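PDB 4DIM: phosphoribosylglycinamide synthetase from Anaerococcus prevotii, which probably binds ATP and a metal ion and acts as a ligase. Local coordinates for residues L136-V149 / I160-F173. Residues are numbered along the deposited sequence; the frame is centred on the assembly and turned at random.
Sequences LKNALENLKLPVIV and IYIAKKEEEAIDGF
The amide N of A163 donates a hydrogen bond of 2.7 Å to V147 O. The return bond, V147 N to A163 O, is longer at 3.2 Å but straighter at hydrogen (168°). Two bonds thus close the V147–A163 pair, and V149 N to Y161 O (3.0 Å) with a weak bond from Y161 N to V149 O closes the next hydrogen-bonded pair. Between them I148 and I162 form a non-hydrogen-bonded pair, where CD1 of I148 lies against CG1 of I162 and also reaches CD1 of I160. This alternation identifies an antiparallel hairpin, in which the axes of strands 147-149 and 161-163 approach to 4.7 Å.

V147, V149, Y161 and A163 project from the opposite face of the sheet to I148 and I162, and that face is covered by helix 166-179. The branches of V149 divide the work: CG1, anti to the backbone N (chi1 -166°), touches CA of F173 at 3.8 Å, while CG2 approaches A169 O. L136 CD2 lies 3.9 Å from both F173 CB and A169 O, the side chains of L136 and F173 sliding past each other in opposite directions. Farther along, the side chain of E166, bent at chi2, comes up against CD1 of L140 from the opposite direction, both carboxylate oxygens facing that methyl. Beyond the strand pair, a cis peptide precedes P146, whose CB rests on A163 O at 3.5 Å.

Within the ATP-grasp family region, strand 161-163 is an outermost strand of a four-stranded antiparallel sheet; strand 147-150 has strand 186-189 on its other side, I148 pairing with E188. The axes of helix segments 136-141 and 166-173 make an angle of 133°, with L136 and L140 also touching V187 of strand 186-189.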
ATOM      1  N   LEU A 136       4.031  33.292   6.582  1.00123.49           N
ATOM      2  CA  LEU A 136       2.775  32.694   6.103  1.00121.18           C
ATOM      3  C   LEU A 136       2.413  33.261   4.739  1.00128.14           C
ATOM      4  O   LEU A 136       2.221  32.508   3.786  1.00127.51           O
ATOM      5  CB  LEU A 136       1.608  32.944   7.104  1.00120.37           C
ATOM      6  CG  LEU A 136       0.275  32.172   6.850  1.00123.28           C
ATOM      7  CD1 LEU A 136       0.504  30.668   6.744  1.00120.78           C
ATOM      8  CD2 LEU A 136      -0.776  32.441   7.944  1.00124.51           C
ATOM      9  N   LYS A 137       2.370  34.593   4.636  1.00127.61           N
ATOM     10  CA  LYS A 137       2.047  35.308   3.396  1.00128.40           C
ATOM     11  C   LYS A 137       3.164  35.100   2.339  1.00133.28           C
ATOM     12  O   LYS A 137       2.860  34.968   1.147  1.00133.47           O
ATOM     13  CB  LYS A 137       1.830  36.792   3.694  1.00132.98           C
ATOM     14  CG  LYS A 137       0.621  37.063   4.602  1.00144.25           C
ATOM     15  CD  LYS A 137       0.827  38.264   5.541  1.00157.69           C
ATOM     16  CE  LYS A 137      -0.261  38.365   6.590  1.00163.73           C
ATOM     17  NZ  LYS A 137       0.016  39.431   7.597  1.00164.73           N
ATOM     18  N   ASN A 138       4.450  35.034   2.777  1.00129.83           N
ATOM     19  CA  ASN A 138       5.582  34.743   1.871  1.00130.35           C
ATOM     20  C   ASN A 138       5.367  33.366   1.251  1.00131.87           C
ATOM     21  O   ASN A 138       5.494  33.201   0.031  1.00133.11           O
ATOM     22  CB  ASN A 138       6.918  34.783   2.631  1.00130.58           C
ATOM     23  CG  ASN A 138       8.111  34.259   1.856  1.00151.18           C
ATOM     24  OD1 ASN A 138       8.214  34.414   0.627  1.00147.79           O
ATOM     25  ND2 ASN A 138       9.062  33.653   2.564  1.00140.90           N
ATOM     26  N   ALA A 139       5.016  32.384   2.113  1.00123.72           N
ATOM     27  CA  ALA A 139       4.711  31.017   1.703  1.00120.35           C
ATOM     28  C   ALA A 139       3.483  30.966   0.774  1.00121.99           C
ATOM     29  O   ALA A 139       3.520  30.183  -0.168  1.00119.75           O
ATOM     30  CB  ALA A 139       4.473  30.130   2.928  1.00118.86           C
ATOM     31  N   LEU A 140       2.413  31.799   1.034  1.00119.56           N
ATOM     32  CA  LEU A 140       1.164  31.876   0.230  1.00119.73           C
ATOM     33  C   LEU A 140       1.351  32.367  -1.246  1.00128.05           C
ATOM     34  O   LEU A 140       0.453  32.124  -2.069  1.00126.45           O
ATOM     35  CB  LEU A 140       0.115  32.816   0.882  1.00119.64           C
ATOM     36  CG  LEU A 140      -0.516  32.449   2.225  1.00121.10           C
ATOM     37  CD1 LEU A 140      -1.906  33.023   2.338  1.00121.33           C
ATOM     38  CD2 LEU A 140      -0.526  30.963   2.476  1.00121.40           C
ATOM     39  N   GLU A 141       2.463  33.071  -1.561  1.00128.63           N
ATOM     40  CA  GLU A 141       2.707  33.538  -2.921  1.00132.91           C
ATOM     41  C   GLU A 141       3.125  32.362  -3.819  1.00137.18           C
ATOM     42  O   GLU A 141       2.829  32.394  -5.026  1.00140.40           O
ATOM     43  CB  GLU A 141       3.736  34.695  -2.960  1.00137.75           C
ATOM     44  CG  GLU A 141       5.180  34.336  -3.284  1.00152.22           C
ATOM     45  CD  GLU A 141       6.086  35.556  -3.251  1.00176.48           C
ATOM     46  OE1 GLU A 141       6.450  36.054  -4.344  1.00168.45           O
ATOM     47  OE2 GLU A 141       6.378  36.051  -2.137  1.00166.36           O
ATOM     48  N   ASN A 142       3.779  31.325  -3.238  1.00129.44           N
ATOM     49  CA  ASN A 142       4.196  30.101  -3.954  1.00127.99           C
ATOM     50  C   ASN A 142       3.245  28.907  -3.659  1.00126.50           C
ATOM     51  O   ASN A 142       3.631  27.750  -3.862  1.00124.28           O
ATOM     52  CB  ASN A 142       5.638  29.731  -3.561  1.00129.50           C
ATOM     53  CG  ASN A 142       6.624  30.871  -3.734  1.00162.28           C
ATOM     54  OD1 ASN A 142       7.125  31.450  -2.756  1.00158.76           O
ATOM     55  ND2 ASN A 142       6.914  31.222  -4.985  1.00155.32           N
ATOM     56  N   LEU A 143       1.997  29.194  -3.228  1.00121.23           N
ATOM     57  CA  LEU A 143       1.003  28.184  -2.835  1.00118.87           C
ATOM     58  C   LEU A 143      -0.390  28.559  -3.375  1.00122.86           C
ATOM     59  O   LEU A 143      -0.797  29.725  -3.250  1.00122.91           O
ATOM     60  CB  LEU A 143       0.950  28.117  -1.265  1.00116.83           C
ATOM     61  CG  LEU A 143       1.112  26.768  -0.511  1.00117.68           C
ATOM     62  CD1 LEU A 143       2.373  25.980  -0.949  1.00117.64           C
ATOM     63  CD2 LEU A 143       1.168  27.016   0.960  1.00114.06           C
ATOM     64  N   LYS A 144      -1.143  27.559  -3.893  1.00118.85           N
ATOM     65  CA  LYS A 144      -2.510  27.772  -4.367  1.00121.20           C
ATOM     66  C   LYS A 144      -3.510  27.461  -3.235  1.00123.37           C
ATOM     67  O   LYS A 144      -3.332  26.482  -2.497  1.00121.97           O
ATOM     68  CB  LYS A 144      -2.812  26.936  -5.659  1.00125.70           C
ATOM     69  CG  LYS A 144      -3.384  25.507  -5.485  1.00138.78           C
ATOM     70  CD  LYS A 144      -3.507  24.757  -6.834  1.00142.95           C
ATOM     71  CE  LYS A 144      -3.504  23.246  -6.692  1.00128.89           C
ATOM     72  NZ  LYS A 144      -2.139  22.668  -6.862  1.00118.69           N
ATOM     73  N   LEU A 145      -4.545  28.310  -3.095  1.00119.99           N
ATOM     74  CA  LEU A 145      -5.628  28.100  -2.125  1.00119.38           C
ATOM     75  C   LEU A 145      -6.549  26.980  -2.640  1.00124.19           C
ATOM     76  O   LEU A 145      -6.595  26.763  -3.852  1.00126.96           O
ATOM     77  CB  LEU A 145      -6.454  29.390  -1.895  1.00121.72           C
ATOM     78  CG  LEU A 145      -5.953  30.306  -0.786  1.00125.35           C
ATOM     79  CD1 LEU A 145      -4.572  30.863  -1.114  1.00125.90           C
ATOM     80  CD2 LEU A 145      -6.950  31.418  -0.532  1.00127.89           C
ATOM     81  N   PRO A 146      -7.355  26.311  -1.793  1.00117.86           N
ATOM     82  CA  PRO A 146      -7.381  26.410  -0.325  1.00115.42           C
ATOM     83  C   PRO A 146      -6.163  25.752   0.290  1.00112.82           C
ATOM     84  O   PRO A 146      -5.410  25.046  -0.373  1.00111.12           O
ATOM     85  CB  PRO A 146      -8.674  25.682   0.070  1.00118.68           C
ATOM     86  CG  PRO A 146      -9.117  24.884  -1.135  1.00123.74           C
ATOM     87  CD  PRO A 146      -8.227  25.234  -2.297  1.00119.45           C
ATOM     88  N   VAL A 147      -5.951  26.021   1.559  1.00106.46           N
ATOM     89  CA  VAL A 147      -4.820  25.468   2.283  1.00101.27           C
ATOM     90  C   VAL A 147      -5.291  24.912   3.580  1.00 98.77           C
ATOM     91  O   VAL A 147      -6.396  25.196   4.053  1.00 97.83           O
ATOM     92  CB  VAL A 147      -3.667  26.469   2.512  1.00103.97           C
ATOM     93  CG1 VAL A 147      -2.841  26.669   1.255  1.00103.83           C
ATOM     94  CG2 VAL A 147      -4.182  27.794   3.037  1.00105.45           C
ATOM     95  N   ILE A 148      -4.439  24.063   4.114  1.00 92.91           N
ATOM     96  CA  ILE A 148      -4.560  23.447   5.415  1.00 91.69           C
ATOM     97  C   ILE A 148      -3.490  24.070   6.289  1.00 91.63           C
ATOM     98  O   ILE A 148      -2.383  24.323   5.804  1.00 88.40           O
ATOM     99  CB  ILE A 148      -4.371  21.942   5.275  1.00 94.88           C
ATOM    100  CG1 ILE A 148      -5.627  21.289   4.718  1.00 98.10           C
ATOM    101  CG2 ILE A 148      -3.943  21.329   6.590  1.00 96.22           C
ATOM    102  CD1 ILE A 148      -6.680  20.887   5.736  1.00114.86           C
ATOM    103  N   VAL A 149      -3.814  24.316   7.558  1.00 89.47           N
ATOM    104  CA  VAL A 149      -2.859  24.761   8.578  1.00 88.59           C
ATOM    105  C   VAL A 149      -2.816  23.683   9.596  1.00 91.80           C
ATOM    106  O   VAL A 149      -3.860  23.267  10.117  1.00 90.82           O
ATOM    107  CB  VAL A 149      -3.144  26.100   9.234  1.00 94.25           C
ATOM    108  CG1 VAL A 149      -1.912  26.542   9.990  1.00 95.00           C
ATOM    109  CG2 VAL A 149      -3.539  27.149   8.198  1.00 94.98           C
ATOM    110  N   ILE A 160      -6.009  19.568  12.078  1.00130.85           N
ATOM    111  CA  ILE A 160      -5.998  20.303  10.811  1.00128.18           C
ATOM    112  C   ILE A 160      -6.996  21.462  10.839  1.00129.68           C
ATOM    113  O   ILE A 160      -7.983  21.432  11.576  1.00131.02           O
ATOM    114  CB  ILE A 160      -6.273  19.383   9.576  1.00132.11           C
ATOM    115  CG1 ILE A 160      -7.660  18.662   9.641  1.00134.46           C
ATOM    116  CG2 ILE A 160      -5.147  18.368   9.400  1.00134.36           C
ATOM    117  CD1 ILE A 160      -8.263  18.176   8.210  1.00139.28           C
ATOM    118  N   TYR A 161      -6.716  22.488  10.030  1.00122.99           N
ATOM    119  CA  TYR A 161      -7.557  23.667   9.866  1.00121.80           C
ATOM    120  C   TYR A 161      -7.659  24.004   8.392  1.00117.99           C
ATOM    121  O   TYR A 161      -6.739  24.632   7.857  1.00114.73           O
ATOM    122  CB  TYR A 161      -6.992  24.876  10.641  1.00125.07           C
ATOM    123  CG  TYR A 161      -7.250  24.857  12.133  1.00132.38           C
ATOM    124  CD1 TYR A 161      -8.141  25.751  12.716  1.00136.41           C
ATOM    125  CD2 TYR A 161      -6.543  24.003  12.974  1.00135.46           C
ATOM    126  CE1 TYR A 161      -8.360  25.763  14.095  1.00140.57           C
ATOM    127  CE2 TYR A 161      -6.744  24.011  14.356  1.00139.10           C
ATOM    128  CZ  TYR A 161      -7.652  24.897  14.919  1.00147.86           C
ATOM    129  OH  TYR A 161      -7.853  24.877  16.292  1.00148.87           O
ATOM    130  N   ILE A 162      -8.777  23.612   7.735  1.00112.54           N
ATOM    131  CA  ILE A 162      -9.016  23.924   6.321  1.00111.11           C
ATOM    132  C   ILE A 162      -9.269  25.435   6.211  1.00115.40           C
ATOM    133  O   ILE A 162      -9.976  26.006   7.049  1.00114.87           O
ATOM    134  CB  ILE A 162     -10.183  23.092   5.741  1.00115.30           C
ATOM    135  CG1 ILE A 162      -9.904  21.582   5.829  1.00115.76           C
ATOM    136  CG2 ILE A 162     -10.447  23.478   4.289  1.00116.90           C
ATOM    137  CD1 ILE A 162     -11.093  20.740   6.013  1.00124.79           C
ATOM    138  N   ALA A 163      -8.667  26.079   5.211  1.00112.65           N
ATOM    139  CA  ALA A 163      -8.799  27.515   5.029  1.00114.38           C
ATOM    140  C   ALA A 163      -9.136  27.875   3.580  1.00124.17           C
ATOM    141  O   ALA A 163      -8.248  27.916   2.715  1.00124.09           O
ATOM    142  CB  ALA A 163      -7.517  28.197   5.443  1.00113.58           C
ATOM    143  N   LYS A 164     -10.427  28.202   3.342  1.00124.80           N
ATOM    144  CA  LYS A 164     -10.948  28.605   2.030  1.00127.82           C
ATOM    145  C   LYS A 164     -10.436  30.012   1.654  1.00135.07           C
ATOM    146  O   LYS A 164     -10.016  30.220   0.510  1.00134.71           O
ATOM    147  CB  LYS A 164     -12.489  28.573   2.036  1.00132.53           C
ATOM    148  CG  LYS A 164     -13.105  27.191   2.307  1.00140.80           C
ATOM    149  CD  LYS A 164     -14.538  27.300   2.828  1.00154.19           C
ATOM    150  CE  LYS A 164     -15.091  25.963   3.262  1.00160.46           C
ATOM    151  NZ  LYS A 164     -16.516  26.068   3.678  1.00170.58           N
ATOM    152  N   LYS A 165     -10.443  30.956   2.640  1.00134.59           N
ATOM    153  CA  LYS A 165      -9.990  32.355   2.481  1.00137.59           C
ATOM    154  C   LYS A 165      -8.946  32.776   3.578  1.00141.53           C
ATOM    155  O   LYS A 165      -8.908  32.207   4.670  1.00138.29           O
ATOM    156  CB  LYS A 165     -11.205  33.325   2.507  1.00143.92           C
ATOM    157  CG  LYS A 165     -12.114  33.184   3.742  1.00155.72           C
ATOM    158  CD  LYS A 165     -12.846  34.485   4.113  1.00165.99           C
ATOM    159  CE  LYS A 165     -13.535  34.416   5.465  1.00168.41           C
ATOM    160  NZ  LYS A 165     -14.712  33.506   5.479  1.00168.95           N
ATOM    161  N   GLU A 166      -8.142  33.824   3.267  1.00141.49           N
ATOM    162  CA  GLU A 166      -7.078  34.439   4.113  1.00140.14           C
ATOM    163  C   GLU A 166      -7.447  34.635   5.599  1.00143.43           C
ATOM    164  O   GLU A 166      -6.577  34.517   6.468  1.00140.69           O
ATOM    165  CB  GLU A 166      -6.719  35.843   3.551  1.00144.73           C
ATOM    166  CG  GLU A 166      -5.360  36.373   3.966  1.00149.16           C
ATOM    167  CD  GLU A 166      -4.214  35.552   3.415  1.00161.40           C
ATOM    168  OE1 GLU A 166      -3.507  34.918   4.229  1.00130.54           O
ATOM    169  OE2 GLU A 166      -4.077  35.472   2.172  1.00163.27           O
ATOM    170  N   GLU A 167      -8.712  34.988   5.882  1.00142.15           N
ATOM    171  CA  GLU A 167      -9.180  35.230   7.253  1.00141.48           C
ATOM    172  C   GLU A 167      -9.284  33.917   8.043  1.00137.60           C
ATOM    173  O   GLU A 167      -9.142  33.949   9.257  1.00135.09           O
ATOM    174  CB  GLU A 167     -10.516  35.993   7.259  1.00147.64           C
ATOM    175  CG  GLU A 167     -10.354  37.480   6.972  1.00162.10           C
ATOM    176  CD  GLU A 167      -9.711  37.817   5.638  1.00184.15           C
ATOM    177  OE1 GLU A 167     -10.021  37.131   4.635  1.00168.44           O
ATOM    178  OE2 GLU A 167      -8.857  38.734   5.609  1.00180.16           O
ATOM    179  N   GLU A 168      -9.501  32.776   7.364  1.00131.84           N
ATOM    180  CA  GLU A 168      -9.526  31.454   8.002  1.00129.11           C
ATOM    181  C   GLU A 168      -8.060  30.916   8.186  1.00128.24           C
ATOM    182  O   GLU A 168      -7.836  30.089   9.074  1.00125.14           O
ATOM    183  CB  GLU A 168     -10.390  30.454   7.193  1.00130.85           C
ATOM    184  CG  GLU A 168     -11.889  30.721   7.257  1.00146.49           C
ATOM    185  CD  GLU A 168     -12.753  29.884   6.324  1.00166.79           C
ATOM    186  OE1 GLU A 168     -13.196  30.423   5.283  1.00157.13           O
ATOM    187  OE2 GLU A 168     -13.021  28.705   6.653  1.00158.28           O
ATOM    188  N   ALA A 169      -7.075  31.417   7.359  1.00124.38           N
ATOM    189  CA  ALA A 169      -5.645  31.034   7.380  1.00121.96           C
ATOM    190  C   ALA A 169      -4.896  31.594   8.587  1.00126.83           C
ATOM    191  O   ALA A 169      -4.123  30.863   9.201  1.00124.92           O
ATOM    192  CB  ALA A 169      -4.946  31.504   6.110  1.00123.20           C
ATOM    193  N   ILE A 170      -5.066  32.898   8.894  1.00126.60           N
ATOM    194  CA  ILE A 170      -4.430  33.502  10.077  1.00126.70           C
ATOM    195  C   ILE A 170      -5.135  32.945  11.319  1.00128.60           C
ATOM    196  O   ILE A 170      -4.464  32.569  12.276  1.00126.91           O
ATOM    197  CB  ILE A 170      -4.411  35.056  10.049  1.00133.06           C
ATOM    198  CG1 ILE A 170      -5.835  35.697  10.135  1.00136.81           C
ATOM    199  CG2 ILE A 170      -3.661  35.537   8.803  1.00134.26           C
ATOM    200  CD1 ILE A 170      -6.351  36.086  11.598  1.00144.97           C
ATOM    201  N   ASP A 171      -6.484  32.817  11.256  1.00125.78           N
ATOM    202  CA  ASP A 171      -7.327  32.286  12.333  1.00126.96           C
ATOM    203  C   ASP A 171      -6.927  30.846  12.631  1.00125.58           C
ATOM    204  O   ASP A 171      -6.993  30.416  13.786  1.00126.07           O
ATOM    205  CB  ASP A 171      -8.817  32.387  11.930  1.00132.13           C
ATOM    206  CG  ASP A 171      -9.837  32.117  13.022  1.00149.58           C
ATOM    207  OD1 ASP A 171      -9.949  30.945  13.454  1.00150.32           O
ATOM    208  OD2 ASP A 171     -10.594  33.055  13.369  1.00157.17           O
ATOM    209  N   GLY A 172      -6.501  30.130  11.585  1.00117.56           N
ATOM    210  CA  GLY A 172      -5.981  28.772  11.688  1.00113.66           C
ATOM    211  C   GLY A 172      -4.582  28.750  12.276  1.00111.56           C
ATOM    212  O   GLY A 172      -4.373  28.023  13.234  1.00112.82           O
ATOM    213  N   PHE A 173      -3.623  29.547  11.736  1.00104.12           N
ATOM    214  CA  PHE A 173      -2.240  29.626  12.229  1.00105.46           C
ATOM    215  C   PHE A 173      -2.167  30.026  13.726  1.00115.02           C
ATOM    216  O   PHE A 173      -1.448  29.377  14.503  1.00115.63           O
ATOM    217  CB  PHE A 173      -1.399  30.601  11.377  1.00107.65           C
ATOM    218  CG  PHE A 173       0.045  30.829  11.800  1.00111.30           C
ATOM    219  CD1 PHE A 173       1.074  30.040  11.291  1.00114.67           C
ATOM    220  CD2 PHE A 173       0.387  31.897  12.627  1.00116.03           C
ATOM    221  CE1 PHE A 173       2.412  30.269  11.662  1.00116.88           C
ATOM    222  CE2 PHE A 173       1.731  32.157  12.952  1.00119.98           C
ATOM    223  CZ  PHE A 173       2.730  31.340  12.476  1.00117.62           C
TER